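Local coordinates for tryptophan halogenase (Shewanella frigidimarina, PDB 2PYX), which probably acts as a flavin-dependent monooxygenase of the tryptophan halogenase family, using FAD to halogenate an aromatic substrate, at residues V58-L70 with P359-T371. Numbering follows the deposited sequence. Where two conformers were deposited one is given.
Sequences VGEGTWPSMRSTL and PLEASALALIEWT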
# COMPACT_ATOMS: atom_id res chain seq x y z
N VAL A 58 1.51 12.44 -7.92
CA VAL A 58 0.95 12.17 -9.25
C VAL A 58 0.05 10.92 -9.30
O VAL A 58 -0.22 10.40 -10.37
CB VAL A 58 2.06 12.06 -10.34
CG1 VAL A 58 2.85 13.36 -10.40
CG2 VAL A 58 3.02 10.87 -10.10
N GLY A 59 -0.45 10.48 -8.14
CA GLY A 59 -1.37 9.35 -8.06
C GLY A 59 -0.74 8.28 -7.18
O GLY A 59 0.47 8.06 -7.24
N GLU A 60 -1.59 7.60 -6.40
CA GLU A 60 -1.15 6.62 -5.43
C GLU A 60 -2.12 5.46 -5.44
O GLU A 60 -3.30 5.65 -5.77
CB GLU A 60 -1.15 7.25 -4.04
CG GLU A 60 -0.44 6.41 -3.03
CD GLU A 60 -0.09 7.16 -1.76
OE1 GLU A 60 -0.41 8.36 -1.69
OE2 GLU A 60 0.52 6.56 -0.84
N GLY A 61 -1.61 4.26 -5.16
CA GLY A 61 -2.42 3.06 -5.05
C GLY A 61 -2.70 2.64 -3.61
O GLY A 61 -1.95 2.95 -2.66
N THR A 62 -3.76 1.86 -3.47
CA THR A 62 -4.16 1.28 -2.19
C THR A 62 -4.32 -0.21 -2.28
O THR A 62 -4.25 -0.81 -3.35
CB THR A 62 -5.49 1.87 -1.66
OG1 THR A 62 -6.60 1.15 -2.19
CG2 THR A 62 -5.63 3.30 -2.00
N TRP A 63 -4.53 -0.81 -1.11
CA TRP A 63 -4.90 -2.22 -0.99
C TRP A 63 -6.42 -2.26 -0.78
O TRP A 63 -7.06 -1.23 -0.57
CB TRP A 63 -4.08 -2.94 0.14
CG TRP A 63 -2.71 -3.38 -0.35
CD1 TRP A 63 -1.66 -2.56 -0.67
CD2 TRP A 63 -2.27 -4.72 -0.65
NE1 TRP A 63 -0.60 -3.31 -1.12
CE2 TRP A 63 -0.94 -4.63 -1.11
CE3 TRP A 63 -2.86 -5.98 -0.55
CZ2 TRP A 63 -0.22 -5.75 -1.52
CZ3 TRP A 63 -2.14 -7.08 -0.91
CH2 TRP A 63 -0.84 -6.97 -1.39
N PRO A 64 -7.00 -3.46 -0.83
CA PRO A 64 -8.43 -3.57 -0.59
C PRO A 64 -8.89 -3.13 0.78
O PRO A 64 -10.08 -2.85 0.94
CB PRO A 64 -8.70 -5.05 -0.81
CG PRO A 64 -7.61 -5.52 -1.74
CD PRO A 64 -6.40 -4.72 -1.29
N SER A 65 -7.98 -3.08 1.74
CA SER A 65 -8.27 -2.55 3.07
C SER A 65 -8.91 -1.16 3.02
O SER A 65 -9.72 -0.81 3.89
CB SER A 65 -6.98 -2.50 3.87
OG SER A 65 -5.96 -1.84 3.13
N MSE A 66 -8.61 -0.39 1.97
CA MSE A 66 -9.08 0.97 1.89
C MSE A 66 -10.60 1.01 1.78
O MSE A 66 -11.23 1.96 2.24
CB MSE A 66 -8.45 1.70 0.72
CG MSE A 66 -8.73 3.20 0.71
SE MSE A 66 -8.21 4.18 2.32
CE MSE A 66 -6.31 4.19 2.02
N ARG A 67 -11.19 -0.02 1.19
CA ARG A 67 -12.67 -0.09 1.18
C ARG A 67 -13.23 -0.07 2.60
O ARG A 67 -14.21 0.65 2.90
CB ARG A 67 -13.16 -1.33 0.42
CG ARG A 67 -12.81 -1.40 -1.05
CD ARG A 67 -13.38 -2.65 -1.75
NE ARG A 67 -12.77 -3.85 -1.21
CZ ARG A 67 -13.27 -4.60 -0.23
NH1 ARG A 67 -14.46 -4.33 0.27
NH2 ARG A 67 -12.59 -5.64 0.21
N SER A 68 -12.57 -0.84 3.48
CA SER A 68 -12.98 -0.91 4.88
C SER A 68 -12.70 0.39 5.63
O SER A 68 -13.54 0.85 6.36
CB SER A 68 -12.33 -2.09 5.59
OG SER A 68 -12.66 -2.08 6.96
N THR A 69 -11.52 0.96 5.41
CA THR A 69 -11.19 2.24 6.03
C THR A 69 -12.21 3.31 5.67
O THR A 69 -12.71 4.04 6.54
CB THR A 69 -9.78 2.64 5.61
OG1 THR A 69 -8.88 1.70 6.14
CG2 THR A 69 -9.39 3.99 6.10
N LEU A 70 -12.52 3.42 4.38
CA LEU A 70 -13.50 4.43 3.93
C LEU A 70 -14.87 4.19 4.56
O LEU A 70 -15.54 5.09 5.05
CB LEU A 70 -13.61 4.38 2.41
CG LEU A 70 -12.43 4.96 1.63
CD1 LEU A 70 -12.57 4.60 0.15
CD2 LEU A 70 -12.27 6.46 1.82
N PRO A 359 7.51 2.52 -3.64
CA PRO A 359 6.11 2.11 -3.66
C PRO A 359 5.82 0.78 -4.36
O PRO A 359 4.70 0.56 -4.83
CB PRO A 359 5.44 3.26 -4.41
CG PRO A 359 6.49 3.75 -5.30
CD PRO A 359 7.77 3.64 -4.56
N LEU A 360 6.81 -0.12 -4.38
CA LEU A 360 6.61 -1.45 -4.91
C LEU A 360 5.66 -2.13 -3.94
O LEU A 360 5.93 -2.20 -2.74
CB LEU A 360 7.93 -2.21 -4.95
CG LEU A 360 8.00 -3.62 -5.54
CD1 LEU A 360 7.53 -3.61 -6.95
CD2 LEU A 360 9.40 -4.17 -5.49
N GLU A 361 4.58 -2.63 -4.46
CA GLU A 361 3.50 -3.25 -3.70
C GLU A 361 2.73 -2.26 -2.81
O GLU A 361 1.94 -2.71 -1.95
CB GLU A 361 3.95 -4.48 -2.91
CG GLU A 361 4.44 -5.60 -3.80
CD GLU A 361 3.34 -6.32 -4.55
OE1 GLU A 361 2.14 -6.07 -4.27
OE2 GLU A 361 3.68 -7.14 -5.41
N ALA A 362 2.93 -0.96 -2.99
CA ALA A 362 2.06 0.05 -2.41
C ALA A 362 1.87 -0.14 -0.89
O ALA A 362 0.74 -0.25 -0.38
CB ALA A 362 0.70 0.10 -3.18
N SER A 363 2.95 -0.12 -0.15
CA SER A 363 2.87 -0.32 1.28
C SER A 363 2.47 0.91 2.04
O SER A 363 2.03 0.82 3.18
CB SER A 363 4.19 -0.89 1.84
OG SER A 363 5.26 0.01 1.68
N ALA A 364 2.56 2.08 1.43
CA ALA A 364 2.47 3.33 2.22
C ALA A 364 1.10 3.55 2.86
O ALA A 364 1.01 3.75 4.09
CB ALA A 364 2.89 4.53 1.41
N LEU A 365 0.04 3.57 2.05
CA LEU A 365 -1.31 3.76 2.65
C LEU A 365 -1.72 2.55 3.51
O LEU A 365 -2.39 2.70 4.53
CB LEU A 365 -2.35 4.07 1.59
CG LEU A 365 -2.31 5.51 1.09
CD1 LEU A 365 -3.17 5.66 -0.17
CD2 LEU A 365 -2.78 6.47 2.17
N ALA A 366 -1.32 1.35 3.10
CA ALA A 366 -1.61 0.14 3.91
C ALA A 366 -1.06 0.26 5.32
O ALA A 366 -1.71 -0.15 6.29
CB ALA A 366 -1.00 -1.07 3.23
N LEU A 367 0.16 0.78 5.46
CA LEU A 367 0.78 0.95 6.79
C LEU A 367 0.06 2.05 7.59
O LEU A 367 -0.10 1.92 8.81
CB LEU A 367 2.25 1.27 6.68
CG LEU A 367 3.16 0.09 6.32
CD1 LEU A 367 4.54 0.58 5.84
CD2 LEU A 367 3.24 -0.82 7.56
N ILE A 368 -0.33 3.14 6.94
CA ILE A 368 -1.12 4.16 7.60
C ILE A 368 -2.42 3.54 8.17
O ILE A 368 -2.78 3.73 9.36
CB ILE A 368 -1.41 5.34 6.64
CG1 ILE A 368 -0.15 6.17 6.46
CG2 ILE A 368 -2.54 6.19 7.16
CD1 ILE A 368 -0.22 7.11 5.24
N GLU A 369 -3.14 2.79 7.33
CA GLU A 369 -4.39 2.16 7.76
C GLU A 369 -4.12 1.19 8.91
O GLU A 369 -4.89 1.14 9.85
CB GLU A 369 -4.99 1.38 6.60
CG GLU A 369 -5.48 2.16 5.40
CD GLU A 369 -6.02 1.14 4.40
OE1 GLU A 369 -7.18 0.76 4.53
OE2 GLU A 369 -5.26 0.68 3.52
N TRP A 370 -3.07 0.38 8.81
CA TRP A 370 -2.78 -0.59 9.85
C TRP A 370 -2.50 0.14 11.16
O TRP A 370 -3.03 -0.20 12.20
CB TRP A 370 -1.58 -1.52 9.49
CG TRP A 370 -1.22 -2.30 10.68
CD1 TRP A 370 -1.89 -3.42 11.17
CD2 TRP A 370 -0.19 -2.01 11.64
NE1 TRP A 370 -1.32 -3.82 12.35
CE2 TRP A 370 -0.28 -2.99 12.67
CE3 TRP A 370 0.81 -1.05 11.73
CZ2 TRP A 370 0.56 -2.97 13.78
CZ3 TRP A 370 1.66 -1.06 12.82
CH2 TRP A 370 1.52 -2.02 13.84
N THR A 371 -1.64 1.15 11.11
CA THR A 371 -1.21 1.75 12.35
C THR A 371 -2.38 2.49 13.03
O THR A 371 -2.62 2.39 14.24
CB THR A 371 -0.03 2.73 12.16
OG1 THR A 371 0.99 2.16 11.31
CG2 THR A 371 0.58 3.04 13.52
O HOH W 1 0.08 3.83 -0.96
O HOH W 2 -1.36 1.24 0.05
O HOH W 3 -3.95 0.80 1.15
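Both carboxylate oxygens of Glu369 are gripped by hydroxyls of the segment 58-70. Thr69 OG1 donates to Glu369 OE1 at 2.5 Å on the anti lone pair, while Ser65 OG donates to Glu369 OE2 at 2.6 Å from the syn side, 30° out of the carboxylate plane. Glu369 CG stands anti to the carbonyl carbon (chi1 -66°), and with the chain extended beyond CG it runs straight out of its helix to these two donors. Glu369 OE2 also accepts from a water that in turn receives Trp63 N, so the carboxylate indirectly serves a backbone amide as well. Met66, a selenomethionine in this crystal, brings its CE to 3.9 Å from Glu369 CD and also against Leu365 CB. With an alanine at Glu369, the hydroxyls of Ser65 and Thr69 would probably be left without their carboxylate acceptor and the water bridge to Trp63 N would be broken.

At the other end, in the conformer given, Trp63 NE1 donates to Glu361 O over 2.7 Å; the N-H...O angle of 166° and an acceptor in the indole plane mark a nearly straight bond. Two amides near the start of helix 363-377, those of Leu365 and Ala366, are met by waters: one accepts from Leu365 N and lies 2.8 Å from both Glu60 OE2 and Gly61 O, and a second accepts from Ala366 N and lies 2.6 Å from Ala362 O. The carboxylate of Glu60 crosses Leu365 at a slant, Glu60 OE2 3.6 Å from Leu365 CG.

Glu361, a predicted tryptophan-binding residue, turns OE2 to His111 and His411; the predicted catalytic Lys89 bonds to Thr62 O, and Leu365 touches Thr17 of the predicted FAD site. This is consistent with a contact that links the substrate and flavin sides of the active-site region in flavin-dependent tryptophan halogenases.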